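Local coordinates for epimerase (Methylomonas sp. DH-1, PDB 7CJ7), which catalyses the reversible epimerization of ketoses at C3, most actively on L-ribulose, and uses manganese as its cofactor, at residues A[48-52]-A[53-57]; A[173-177]-A[178-182]. One frame throughout, in Å; residues are numbered along the deposited sequence.

Contact 1 (A[48-52]-A[53-57]); sequences WQIDV and ALTKD. With MG (magnesium ion), chain E.
Asp51 O and Thr55 N join the loop 48-52 to the first turn of helix 52-61 by a backbone hydrogen bond of 3.1 Å. One residue on, Lys56 N gives a straight bond to Val52 O at 2.9 Å (168° at the hydrogen), so the i to i+4 ladder is running from the start. Asp51 is the N-cap. With its CG anti to the backbone N (chi1 -175°), the carboxylate folds over the helix start, and OD1 accepts from Leu54 N at 3.2 Å, the donor standing above the carboxylate plane. The flank of the same carboxylate rests on Leu54, Asp51 CG lying 3.5 Å from Leu54 CB, and the two side chains cross nearly at right angles. A water bridges Asp51 OD1 and Ala53 N, supplying an acceptor to a second amide of the first turn. This side-chain cap opens the helix that follows the second strand of the TIM barrel. Thr55 OG1 gives Asp51 O its second donor, 3.1 Å away and above the carbonyl plane, and is also hydrogen-bonded to Trp20 NE1. Ile50 CG1 packs beside Thr55 OG1 at 3.9 Å, and the Ile50 side chain also touches Trp20, Leu44 and Val99. A valine in place of Thr55 would probably leave Trp20 NE1 without its acceptor and Asp51 O with the backbone donor alone. Farther along, Asp57 OD1 binds a magnesium ion at 2.0 Å; four waters also coordinate the metal, one of them donating to Ala53 O.

Contact 2 (A[173-177]-A[178-182]); sequences DEVNR and PNAFL
Arg177 O accepts from Ala180 N at 3.2 Å, closing a type I beta turn. Just before the turn, Asn176 takes a positive phi of 55°, which breaks the helical path after Val175 and swings the chain toward the next strand. The side-chain contact behind this bend is small and apolar: Val175 CG1 reaches Ala180 CB at 4.2 Å, joining the last residue of the helix to the first of the strand, and Leu172 also touches Ala180. The methyl of Ala180 lies 4.1 Å from Arg177 CB as well, so the first and last residues of the turn meet through their CB atoms in addition to the backbone bond. Pro178 fills the second position of the turn, where its ring holds phi at -68°, close to the value a type I turn needs. Asn179, in the third position, brings OD1 to 4.0 Å from Arg177 CB, while its ND2 is hydrogen-bonded to the carbonyl oxygens of Ala139 and Ile147. The Arg177 side chain bends at chi2 (-61°) toward helix 125-143, where NE forms a salt bridge with Asp140, and Arg177 NH1 reaches back to Asn176 O in a weak bond of 3.4 Å. Through Arg177 NE and Asn179 ND2 the turn is tied to helix 125-143 and, at Ile147, to the loop that follows it. Such a tight return from helix 165-175 into strand 180-185 completes a right-handed beta-alpha-beta crossover begun by strand 148-152, the repeating connection of a TIM barrel.

Overall arrangement
From the N terminus, the chain runs through strand 39-43 and meets contact 1 where the following loop enters helix 52-61. Strands 65-72, 107-112 and 148-152 are then laid down with their helices before contact 2 turns helix 165-175 into strand 180-185, the sixth of the eight parallel strands. Each contact closes just a few residues of chain, and the two lie in series, neither nesting nor crossing. Their centres are 29 Å apart, with nearest atoms about 19 Å from each other. Contact 1 starts a helix after a strand; contact 2 leads from a helix into a strand, so they represent the two kinds of connection in one barrel.

Contact 1 (A[48-52]-A[53-57])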
loop_
_atom_site.group_PDB
_atom_site.type_symbol
_atom_site.label_atom_id
_atom_site.label_comp_id
_atom_site.label_asym_id
_atom_site.label_seq_id
_atom_site.Cartn_x
_atom_site.Cartn_y
_atom_site.Cartn_z
ATOM N N TRP A 48 -21.008 -11.679 -15.727
ATOM C CA TRP A 48 -21.587 -12.470 -16.851
ATOM C C TRP A 48 -20.944 -13.860 -16.911
ATOM O O TRP A 48 -21.480 -14.705 -17.633
ATOM C CB TRP A 48 -21.436 -11.737 -18.191
ATOM C CG TRP A 48 -22.305 -10.524 -18.303
ATOM C CD1 TRP A 48 -23.614 -10.482 -18.690
ATOM C CD2 TRP A 48 -21.927 -9.168 -18.012
ATOM N NE1 TRP A 48 -24.073 -9.192 -18.664
ATOM C CE2 TRP A 48 -23.061 -8.364 -18.255
ATOM C CE3 TRP A 48 -20.743 -8.556 -17.584
ATOM C CZ2 TRP A 48 -23.042 -6.983 -18.069
ATOM C CZ3 TRP A 48 -20.725 -7.190 -17.407
ATOM C CH2 TRP A 48 -21.862 -6.418 -17.641
ATOM N N GLN A 49 -19.851 -14.080 -16.174
ATOM C CA GLN A 49 -19.001 -15.299 -16.280
ATOM C C GLN A 49 -19.561 -16.407 -15.385
ATOM O O GLN A 49 -19.173 -17.573 -15.571
ATOM C CB GLN A 49 -17.563 -14.971 -15.875
ATOM C CG GLN A 49 -16.521 -15.822 -16.581
ATOM C CD GLN A 49 -16.522 -15.619 -18.077
ATOM O OE1 GLN A 49 -15.477 -15.431 -18.696
ATOM N NE2 GLN A 49 -17.702 -15.649 -18.674
ATOM N N ILE A 50 -20.432 -16.061 -14.441
ATOM C CA ILE A 50 -20.871 -16.984 -13.355
ATOM C C ILE A 50 -22.094 -17.778 -13.830
ATOM O O ILE A 50 -23.039 -17.159 -14.339
ATOM C CB ILE A 50 -21.145 -16.204 -12.057
ATOM C CG1 ILE A 50 -21.712 -17.110 -10.969
ATOM C CG2 ILE A 50 -22.059 -15.025 -12.296
ATOM C CD1 ILE A 50 -21.588 -16.529 -9.585
ATOM N N ASP A 51 -22.059 -19.105 -13.681
ATOM C CA ASP A 51 -23.243 -19.981 -13.877
ATOM C C ASP A 51 -24.089 -19.896 -12.606
ATOM O O ASP A 51 -23.789 -20.603 -11.636
ATOM C CB ASP A 51 -22.854 -21.423 -14.218
ATOM C CG ASP A 51 -24.039 -22.320 -14.550
ATOM O OD1 ASP A 51 -25.172 -22.002 -14.118
ATOM O OD2 ASP A 51 -23.818 -23.355 -15.214
ATOM N N VAL A 52 -25.097 -19.029 -12.609
ATOM C CA VAL A 52 -25.851 -18.657 -11.385
ATOM C C VAL A 52 -26.648 -19.863 -10.872
ATOM O O VAL A 52 -26.605 -20.119 -9.668
ATOM C CB VAL A 52 -26.758 -17.445 -11.646
ATOM C CG1 VAL A 52 -27.566 -17.110 -10.408
ATOM C CG2 VAL A 52 -25.944 -16.250 -12.121
ATOM N N ALA A 53 -27.343 -20.585 -11.748
ATOM C CA ALA A 53 -28.175 -21.742 -11.347
ATOM C C ALA A 53 -27.294 -22.803 -10.667
ATOM O O ALA A 53 -27.694 -23.337 -9.612
ATOM C CB ALA A 53 -28.908 -22.277 -12.544
ATOM N N LEU A 54 -26.117 -23.076 -11.224
ATOM C CA LEU A 54 -25.186 -24.103 -10.691
ATOM C C LEU A 54 -24.704 -23.645 -9.313
ATOM O O LEU A 54 -24.708 -24.462 -8.377
ATOM C CB LEU A 54 -24.027 -24.269 -11.673
ATOM C CG LEU A 54 -23.018 -25.362 -11.343
ATOM C CD1 LEU A 54 -22.330 -25.844 -12.608
ATOM C CD2 LEU A 54 -21.990 -24.878 -10.343
ATOM N N THR A 55 -24.366 -22.364 -9.170
ATOM C CA THR A 55 -23.867 -21.797 -7.890
ATOM C C THR A 55 -24.981 -21.908 -6.847
ATOM O O THR A 55 -24.687 -22.311 -5.714
ATOM C CB THR A 55 -23.368 -20.360 -8.064
ATOM O OG1 THR A 55 -22.258 -20.395 -8.960
ATOM C CG2 THR A 55 -22.957 -19.716 -6.760
ATOM N N LYS A 56 -26.207 -21.537 -7.211
ATOM C CA LYS A 56 -27.382 -21.651 -6.312
ATOM C C LYS A 56 -27.504 -23.098 -5.795
ATOM O O LYS A 56 -27.648 -23.280 -4.580
ATOM C CB LYS A 56 -28.620 -21.150 -7.060
ATOM C CG LYS A 56 -29.923 -21.293 -6.303
ATOM C CD LYS A 56 -29.781 -21.071 -4.833
ATOM C CE LYS A 56 -29.999 -19.636 -4.410
ATOM N NZ LYS A 56 -30.815 -19.580 -3.175
ATOM N N ASP A 57 -27.421 -24.096 -6.677
ATOM C CA ASP A 57 -27.508 -25.533 -6.304
ATOM C C ASP A 57 -26.394 -25.876 -5.303
ATOM O O ASP A 57 -26.668 -26.625 -4.341
ATOM C CB ASP A 57 -27.424 -26.437 -7.533
ATOM C CG ASP A 57 -28.652 -26.407 -8.423
ATOM O OD1 ASP A 57 -29.699 -25.865 -7.977
ATOM O OD2 ASP A 57 -28.561 -26.953 -9.552
HETATM MG MG MG E . -31.339 -25.009 -8.761
HETATM O O HOH W 1 -27.571 -20.160 -14.573
HETATM O O HOH W 2 -30.507 -23.421 -9.397
HETATM O O HOH W 3 -30.523 -26.137 -10.856
HETATM O O HOH W 4 -33.322 -24.629 -9.591
HETATM O O HOH W 5 -31.932 -24.496 -6.950
#

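Contact 2 (A[173-177]-A[178-182])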
loop_
_atom_site.group_PDB
_atom_site.type_symbol
_atom_site.label_atom_id
_atom_site.label_comp_id
_atom_site.label_asym_id
_atom_site.label_seq_id
_atom_site.Cartn_x
_atom_site.Cartn_y
_atom_site.Cartn_z
ATOM N N ASP A 173 -22.642 10.778 2.880
ATOM C CA ASP A 173 -23.565 11.894 3.217
ATOM C C ASP A 173 -24.088 12.516 1.920
ATOM O O ASP A 173 -25.257 12.912 1.887
ATOM C CB ASP A 173 -22.891 12.972 4.060
ATOM C CG ASP A 173 -22.631 12.568 5.495
ATOM O OD1 ASP A 173 -23.324 11.655 5.980
ATOM O OD2 ASP A 173 -21.733 13.190 6.123
ATOM N N GLU A 174 -23.251 12.586 0.885
ATOM C CA GLU A 174 -23.631 13.145 -0.441
ATOM C C GLU A 174 -24.480 12.107 -1.187
ATOM O O GLU A 174 -25.431 12.499 -1.870
ATOM C CB GLU A 174 -22.389 13.577 -1.230
ATOM C CG GLU A 174 -21.584 14.677 -0.546
ATOM C CD GLU A 174 -20.218 14.978 -1.155
ATOM O OE1 GLU A 174 -19.353 15.537 -0.441
ATOM O OE2 GLU A 174 -20.008 14.657 -2.340
ATOM N N VAL A 175 -24.170 10.816 -1.062
ATOM C CA VAL A 175 -25.006 9.755 -1.685
ATOM C C VAL A 175 -26.406 9.824 -1.062
ATOM O O VAL A 175 -27.392 9.842 -1.803
ATOM C CB VAL A 175 -24.366 8.369 -1.501
ATOM C CG1 VAL A 175 -25.330 7.273 -1.924
ATOM C CG2 VAL A 175 -23.042 8.292 -2.249
ATOM N N ASN A 176 -26.466 9.850 0.267
ATOM C CA ASN A 176 -27.715 10.040 1.039
ATOM C C ASN A 176 -28.758 8.989 0.636
ATOM O O ASN A 176 -29.876 9.368 0.239
ATOM C CB ASN A 176 -28.276 11.442 0.822
ATOM C CG ASN A 176 -29.349 11.729 1.840
ATOM O OD1 ASN A 176 -29.281 11.198 2.942
ATOM N ND2 ASN A 176 -30.316 12.553 1.481
ATOM N N ARG A 177 -28.403 7.712 0.740
ATOM C CA ARG A 177 -29.312 6.572 0.478
ATOM C C ARG A 177 -29.306 5.649 1.689
ATOM O O ARG A 177 -28.245 5.327 2.215
ATOM C CB ARG A 177 -28.881 5.848 -0.798
ATOM C CG ARG A 177 -29.100 6.668 -2.061
ATOM C CD ARG A 177 -30.559 7.014 -2.257
ATOM N NE ARG A 177 -30.855 7.490 -3.596
ATOM C CZ ARG A 177 -30.814 8.761 -3.958
ATOM N NH1 ARG A 177 -30.453 9.676 -3.078
ATOM N NH2 ARG A 177 -31.127 9.116 -5.192
ATOM N N PRO A 178 -30.490 5.195 2.154
ATOM C CA PRO A 178 -30.585 4.407 3.385
ATOM C C PRO A 178 -29.958 3.008 3.277
ATOM O O PRO A 178 -29.662 2.414 4.307
ATOM C CB PRO A 178 -32.101 4.283 3.611
ATOM C CG PRO A 178 -32.697 4.427 2.225
ATOM C CD PRO A 178 -31.802 5.427 1.522
ATOM N N ASN A 179 -29.778 2.506 2.055
ATOM C CA ASN A 179 -29.230 1.140 1.842
ATOM C C ASN A 179 -27.797 1.253 1.325
ATOM O O ASN A 179 -27.292 0.261 0.802
ATOM C CB ASN A 179 -30.095 0.299 0.904
ATOM C CG ASN A 179 -30.139 0.850 -0.499
ATOM O OD1 ASN A 179 -30.274 2.052 -0.683
ATOM N ND2 ASN A 179 -30.057 -0.024 -1.487
ATOM N N ALA A 180 -27.148 2.402 1.519
ATOM C CA ALA A 180 -25.715 2.571 1.207
ATOM C C ALA A 180 -24.933 2.705 2.516
ATOM O O ALA A 180 -25.258 3.568 3.346
ATOM C CB ALA A 180 -25.491 3.733 0.285
ATOM N N PHE A 181 -23.926 1.863 2.690
ATOM C CA PHE A 181 -23.157 1.733 3.949
ATOM C C PHE A 181 -21.661 1.851 3.658
ATOM O O PHE A 181 -21.223 1.698 2.491
ATOM C CB PHE A 181 -23.443 0.391 4.629
ATOM C CG PHE A 181 -24.860 0.239 5.105
ATOM C CD1 PHE A 181 -25.839 -0.256 4.256
ATOM C CD2 PHE A 181 -25.214 0.575 6.399
ATOM C CE1 PHE A 181 -27.145 -0.399 4.689
ATOM C CE2 PHE A 181 -26.522 0.434 6.828
ATOM C CZ PHE A 181 -27.484 -0.047 5.970
ATOM N N LEU A 182 -20.904 2.093 4.723
ATOM C CA LEU A 182 -19.429 2.034 4.705
ATOM C C LEU A 182 -19.001 0.571 4.858
ATOM O O LEU A 182 -19.671 -0.210 5.567
ATOM C CB LEU A 182 -18.897 2.888 5.855
ATOM C CG LEU A 182 -17.395 3.128 5.861
ATOM C CD1 LEU A 182 -17.017 4.066 4.734
ATOM C CD2 LEU A 182 -16.949 3.683 7.202
#